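Local coordinates for protein pectate lyase/Amb allergen (Acidovorax citrulli, PDB 4HWV) that belongs to polysaccharide lyase family 1 and probably cleaves pectate by a lyase reaction at a calcium-binding site, at residues V346-N350 / N351-N355; A359-D362 / Y363-L366. All coordinates share one frame; numbering follows the deposited sequence.

Overall arrangement
Both contacts lie on one turn of the right-handed parallel beta-helix of pectate lyases. They are local and come in series along the chain; neither nests in nor crosses the other. Contact 1 comes first and bends strand 345-356 at an asparagine corner. The chain then leaves the strand, and contact 2 folds the loop 359-366 back before strand 369-371 begins. The two meet where the strand ends. Asn-355 ND2 lies 2.9 Å from Tyr-363 O, a probable hydrogen bond, and the ring of Tyr-353 packs on that of Trp-365. Contact 1 thus belongs to the buried stack of coils, contact 2 to a surface loop beside it.

Contact 1: V346-N350 / N351-N355; sequences VHLYN and NYYEN
Asn-351 follows Asn-350 at the corner of strand 345-356 and turns its side chain back over the strand it has just left. Asn-350 makes the bend with a left-handed backbone (phi 55°, psi 45°), and Asn-351 at once returns to an extended one. The CG of Asn-351 stands beside its own backbone N, anti to the carbonyl carbon (chi1 -57°). This brings Asn-351 ND2 to 3.8 Å from Leu-348 CB and 3.3 Å from Tyr-349 O. The approach to that oxygen has a poor angle. The amide is instead held by the coil before, with ND2 bonded to Phe-326 O and OD1 to the backbone N of Asn-329, and the pattern repeats on the next coil, where Asn-382 binds Leu-348 O and the N of Asn-351. This is the asparagine ladder characteristic of pectate lyase beta-helices. It satisfies buried backbone groups at the corner as well as the amides. Both polar atoms of the Asn-350 amide are also hydrogen-bonded, to Glu-465 N and Asn-381 O.

Tyr-352 leads its ring away from the first segment. Tyr-353 comes back toward it. Tyr-353 OH reaches Leu-348 CD2 at 3.6 Å, and the two side chains cross at about a right angle. The hydroxyl, which meets Leu-348 with its oxygen, is hydrogen-bonded to Gln-338 O.

The whole contact is buried, between strands 324-327 and 330-332 on one side and strand 376-387 on the other, with helix 470-477 packed against Asn-350 and Tyr-352.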
loop_
_atom_site.group_PDB
_atom_site.type_symbol
_atom_site.label_atom_id
_atom_site.label_comp_id
_atom_site.label_asym_id
_atom_site.label_seq_id
_atom_site.Cartn_x
_atom_site.Cartn_y
_atom_site.Cartn_z
ATOM N N VAL A 346 -13.955 -28.015 -10.597
ATOM C CA VAL A 346 -13.546 -27.104 -9.528
ATOM C C VAL A 346 -14.619 -27.035 -8.441
ATOM O O VAL A 346 -15.798 -26.785 -8.718
ATOM C CB VAL A 346 -13.253 -25.710 -10.089
ATOM C CG1 VAL A 346 -12.943 -24.705 -8.982
ATOM C CG2 VAL A 346 -12.089 -25.793 -11.069
ATOM N N HIS A 347 -14.194 -27.306 -7.208
ATOM C CA HIS A 347 -15.069 -27.353 -6.049
ATOM C C HIS A 347 -14.756 -26.153 -5.166
ATOM O O HIS A 347 -13.607 -25.978 -4.765
ATOM C CB HIS A 347 -14.789 -28.675 -5.316
ATOM C CG HIS A 347 -15.664 -28.951 -4.133
ATOM N ND1 HIS A 347 -15.285 -29.855 -3.162
ATOM C CD2 HIS A 347 -16.897 -28.508 -3.778
ATOM C CE1 HIS A 347 -16.246 -29.970 -2.265
ATOM N NE2 HIS A 347 -17.232 -29.153 -2.603
ATOM N N LEU A 348 -15.761 -25.332 -4.872
ATOM C CA LEU A 348 -15.575 -24.198 -3.949
ATOM C C LEU A 348 -16.545 -24.406 -2.805
ATOM O O LEU A 348 -17.755 -24.396 -3.012
ATOM C CB LEU A 348 -15.880 -22.847 -4.618
ATOM C CG LEU A 348 -15.035 -22.547 -5.863
ATOM C CD1 LEU A 348 -15.820 -22.855 -7.135
ATOM C CD2 LEU A 348 -14.504 -21.112 -5.848
ATOM N N TYR A 349 -16.022 -24.642 -1.609
ATOM C CA TYR A 349 -16.897 -24.807 -0.462
ATOM C C TYR A 349 -16.430 -24.045 0.765
ATOM O O TYR A 349 -15.239 -23.904 0.999
ATOM C CB TYR A 349 -17.146 -26.292 -0.129
ATOM C CG TYR A 349 -15.998 -27.120 0.426
ATOM C CD1 TYR A 349 -15.080 -27.747 -0.417
ATOM C CD2 TYR A 349 -15.869 -27.341 1.801
ATOM C CE1 TYR A 349 -14.072 -28.554 0.100
ATOM C CE2 TYR A 349 -14.851 -28.131 2.315
ATOM C CZ TYR A 349 -13.966 -28.732 1.465
ATOM O OH TYR A 349 -12.948 -29.522 1.982
ATOM N N ASN A 350 -17.386 -23.517 1.525
ATOM C CA ASN A 350 -17.062 -22.867 2.794
ATOM C C ASN A 350 -16.016 -21.764 2.628
ATOM O O ASN A 350 -15.061 -21.678 3.406
ATOM C CB ASN A 350 -16.575 -23.873 3.851
ATOM C CG ASN A 350 -17.667 -24.813 4.357
ATOM O OD1 ASN A 350 -17.348 -25.905 4.794
ATOM N ND2 ASN A 350 -18.939 -24.369 4.370
ATOM N N ASN A 351 -16.196 -20.932 1.608
ATOM C CA ASN A 351 -15.406 -19.711 1.494
ATOM C C ASN A 351 -16.260 -18.512 1.898
ATOM O O ASN A 351 -17.491 -18.574 1.839
ATOM C CB ASN A 351 -14.904 -19.529 0.063
ATOM C CG ASN A 351 -14.097 -20.704 -0.406
ATOM O OD1 ASN A 351 -12.951 -20.898 0.019
ATOM N ND2 ASN A 351 -14.701 -21.536 -1.250
ATOM N N TYR A 352 -15.596 -17.449 2.344
ATOM C CA TYR A 352 -16.262 -16.200 2.695
ATOM C C TYR A 352 -15.802 -15.125 1.725
ATOM O O TYR A 352 -14.626 -14.743 1.717
ATOM C CB TYR A 352 -15.897 -15.792 4.122
ATOM C CG TYR A 352 -16.433 -14.448 4.559
ATOM C CD1 TYR A 352 -17.662 -13.973 4.112
ATOM C CD2 TYR A 352 -15.726 -13.668 5.458
ATOM C CE1 TYR A 352 -18.151 -12.747 4.529
ATOM C CE2 TYR A 352 -16.207 -12.436 5.879
ATOM C CZ TYR A 352 -17.424 -11.989 5.411
ATOM O OH TYR A 352 -17.926 -10.781 5.843
ATOM N N TYR A 353 -16.736 -14.654 0.901
ATOM C CA TYR A 353 -16.509 -13.544 -0.012
ATOM C C TYR A 353 -16.985 -12.271 0.660
ATOM O O TYR A 353 -18.106 -12.219 1.174
ATOM C CB TYR A 353 -17.340 -13.732 -1.269
ATOM C CG TYR A 353 -16.993 -14.918 -2.138
ATOM C CD1 TYR A 353 -17.450 -16.211 -1.839
ATOM C CD2 TYR A 353 -16.251 -14.739 -3.302
ATOM C CE1 TYR A 353 -17.156 -17.282 -2.684
ATOM C CE2 TYR A 353 -15.950 -15.797 -4.139
ATOM C CZ TYR A 353 -16.411 -17.062 -3.840
ATOM O OH TYR A 353 -16.121 -18.115 -4.676
ATOM N N GLU A 354 -16.157 -11.238 0.622
ATOM C CA GLU A 354 -16.458 -9.993 1.300
ATOM C C GLU A 354 -15.974 -8.816 0.470
ATOM O O GLU A 354 -14.767 -8.674 0.226
ATOM C CB GLU A 354 -15.798 -9.970 2.685
ATOM C CG GLU A 354 -16.093 -8.704 3.486
ATOM C CD GLU A 354 -15.396 -8.639 4.842
ATOM O OE1 GLU A 354 -14.516 -9.481 5.116
ATOM O OE2 GLU A 354 -15.727 -7.728 5.621
ATOM N N ASN A 355 -16.903 -7.969 0.035
ATOM C CA ASN A 355 -16.542 -6.822 -0.794
ATOM C C ASN A 355 -17.718 -5.857 -0.847
ATOM O O ASN A 355 -18.762 -6.079 -0.200
ATOM C CB ASN A 355 -16.138 -7.275 -2.215
ATOM C CG ASN A 355 -15.183 -6.289 -2.916
ATOM O OD1 ASN A 355 -15.012 -5.156 -2.469
ATOM N ND2 ASN A 355 -14.594 -6.711 -4.039
#

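Contact 2: A359-D362 / Y363-L366; sequences ASAD and YPWL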
loop_
_atom_site.group_PDB
_atom_site.type_symbol
_atom_site.label_atom_id
_atom_site.label_comp_id
_atom_site.label_asym_id
_atom_site.label_seq_id
_atom_site.Cartn_x
_atom_site.Cartn_y
_atom_site.Cartn_z
ATOM N N ALA A 359 -18.495 1.857 -6.564
ATOM C CA ALA A 359 -17.577 2.059 -7.678
ATOM C C ALA A 359 -16.353 2.869 -7.265
ATOM O O ALA A 359 -15.357 2.927 -8.003
ATOM C CB ALA A 359 -18.296 2.733 -8.847
ATOM N N SER A 360 -16.408 3.479 -6.086
ATOM C CA SER A 360 -15.280 4.271 -5.608
ATOM C C SER A 360 -14.268 3.460 -4.805
ATOM O O SER A 360 -13.195 3.972 -4.492
ATOM C CB SER A 360 -15.759 5.476 -4.788
ATOM O OG SER A 360 -16.232 5.081 -3.507
ATOM N N ALA A 361 -14.609 2.217 -4.460
ATOM C CA ALA A 361 -13.688 1.325 -3.752
ATOM C C ALA A 361 -12.452 1.019 -4.600
ATOM O O ALA A 361 -12.470 1.171 -5.816
ATOM C CB ALA A 361 -14.402 0.023 -3.358
ATOM N N ASP A 362 -11.384 0.555 -3.968
ATOM C CA ASP A 362 -10.167 0.237 -4.728
ATOM C C ASP A 362 -10.365 -0.952 -5.665
ATOM O O ASP A 362 -9.884 -0.953 -6.811
ATOM C CB ASP A 362 -8.992 -0.045 -3.803
ATOM C CG ASP A 362 -8.253 1.217 -3.404
ATOM O OD1 ASP A 362 -8.734 2.335 -3.718
ATOM O OD2 ASP A 362 -7.183 1.089 -2.771
ATOM N N TYR A 363 -11.099 -1.951 -5.187
ATOM C CA TYR A 363 -11.354 -3.156 -5.969
ATOM C C TYR A 363 -12.840 -3.473 -5.920
ATOM O O TYR A 363 -13.252 -4.461 -5.328
ATOM C CB TYR A 363 -10.535 -4.331 -5.435
ATOM C CG TYR A 363 -9.051 -4.158 -5.634
ATOM C CD1 TYR A 363 -8.458 -4.431 -6.873
ATOM C CD2 TYR A 363 -8.234 -3.728 -4.584
ATOM C CE1 TYR A 363 -7.096 -4.281 -7.067
ATOM C CE2 TYR A 363 -6.863 -3.559 -4.764
ATOM C CZ TYR A 363 -6.294 -3.849 -6.004
ATOM O OH TYR A 363 -4.937 -3.697 -6.214
ATOM N N PRO A 364 -13.661 -2.613 -6.535
ATOM C CA PRO A 364 -15.108 -2.871 -6.475
ATOM C C PRO A 364 -15.445 -4.227 -7.084
ATOM O O PRO A 364 -14.878 -4.613 -8.100
ATOM C CB PRO A 364 -15.724 -1.740 -7.330
ATOM C CG PRO A 364 -14.634 -0.725 -7.470
ATOM C CD PRO A 364 -13.328 -1.491 -7.420
ATOM N N TRP A 365 -16.371 -4.935 -6.460
ATOM C CA TRP A 365 -16.818 -6.218 -6.966
ATOM C C TRP A 365 -17.432 -6.087 -8.361
ATOM O O TRP A 365 -18.355 -5.287 -8.599
ATOM C CB TRP A 365 -17.878 -6.767 -6.035
ATOM C CG TRP A 365 -18.449 -8.115 -6.397
ATOM C CD1 TRP A 365 -19.391 -8.386 -7.359
ATOM C CD2 TRP A 365 -18.150 -9.367 -5.761
ATOM N NE1 TRP A 365 -19.685 -9.724 -7.366
ATOM C CE2 TRP A 365 -18.943 -10.348 -6.390
ATOM C CE3 TRP A 365 -17.281 -9.752 -4.726
ATOM C CZ2 TRP A 365 -18.914 -11.679 -6.010
ATOM C CZ3 TRP A 365 -17.265 -11.074 -4.348
ATOM C CH2 TRP A 365 -18.079 -12.027 -4.990
ATOM N N LEU A 366 -16.931 -6.915 -9.270
ATOM C CA LEU A 366 -17.497 -7.028 -10.606
ATOM C C LEU A 366 -18.189 -8.383 -10.809
ATOM O O LEU A 366 -19.333 -8.435 -11.261
ATOM C CB LEU A 366 -16.414 -6.822 -11.672
ATOM C CG LEU A 366 -16.909 -6.999 -13.110
ATOM C CD1 LEU A 366 -17.984 -5.978 -13.503
ATOM C CD2 LEU A 366 -15.712 -6.905 -14.034
#
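Ala-361 and Pro-364 close a tight reverse turn, their CA atoms 5.2 Å apart, with a helical backbone at Asp-362 (phi -67°, psi -39°) and a more extended one at Tyr-363. The carbonyl of Ala-361 looks across the turn at the proline ring. Ala-361 O lies 3.2 Å from Pro-364 CD and 3.3 Å from Pro-364 CG. Proline has no N-H to offer, so this oxygen meets carbon. Ala-361 CB sits 4.2 Å from Pro-364 CG, a light apolar contact. Ala-359 O comes to Pro-364 CG at 3.8 Å. Two carbonyl oxygens and a methyl thus meet the proline ring, all of them at CG and one also at CD.

Tyr-363 sends its ring to another part of the fold. CG stands beside the backbone N (chi1 -67°), which sets the ring next to the preceding peptide. Asp-362 O lies over one face, 3.5 Å from Tyr-363 CG. Asp-362 CB touches the ring at Tyr-363 CD2, 3.8 Å away. The carboxylate of Asp-362 leads away from the turn, and its OD2 bonds to His-250 ND1. His-250 also packs edge-to-face with the Tyr-363 ring. Tyr-363 OH takes a hydrogen bond from Asp-251 N and makes a weak one with Asp-246 OD2. Asp-248 of the second subunit packs on Asp-362.

With proline in fourth place, the turn cannot form the usual N-H bond to Ala-361 O. The OH bonds hold the end of the tyrosine, while His-250 and Asp-362 O would probably restrain the turning of its ring. Its side chain is about 12 Å from that of the calcium ligand Asp-278, and it is not itself a ligand. The polar ends are tied to His-250 and Asp-251, with a weak bond to Asp-246.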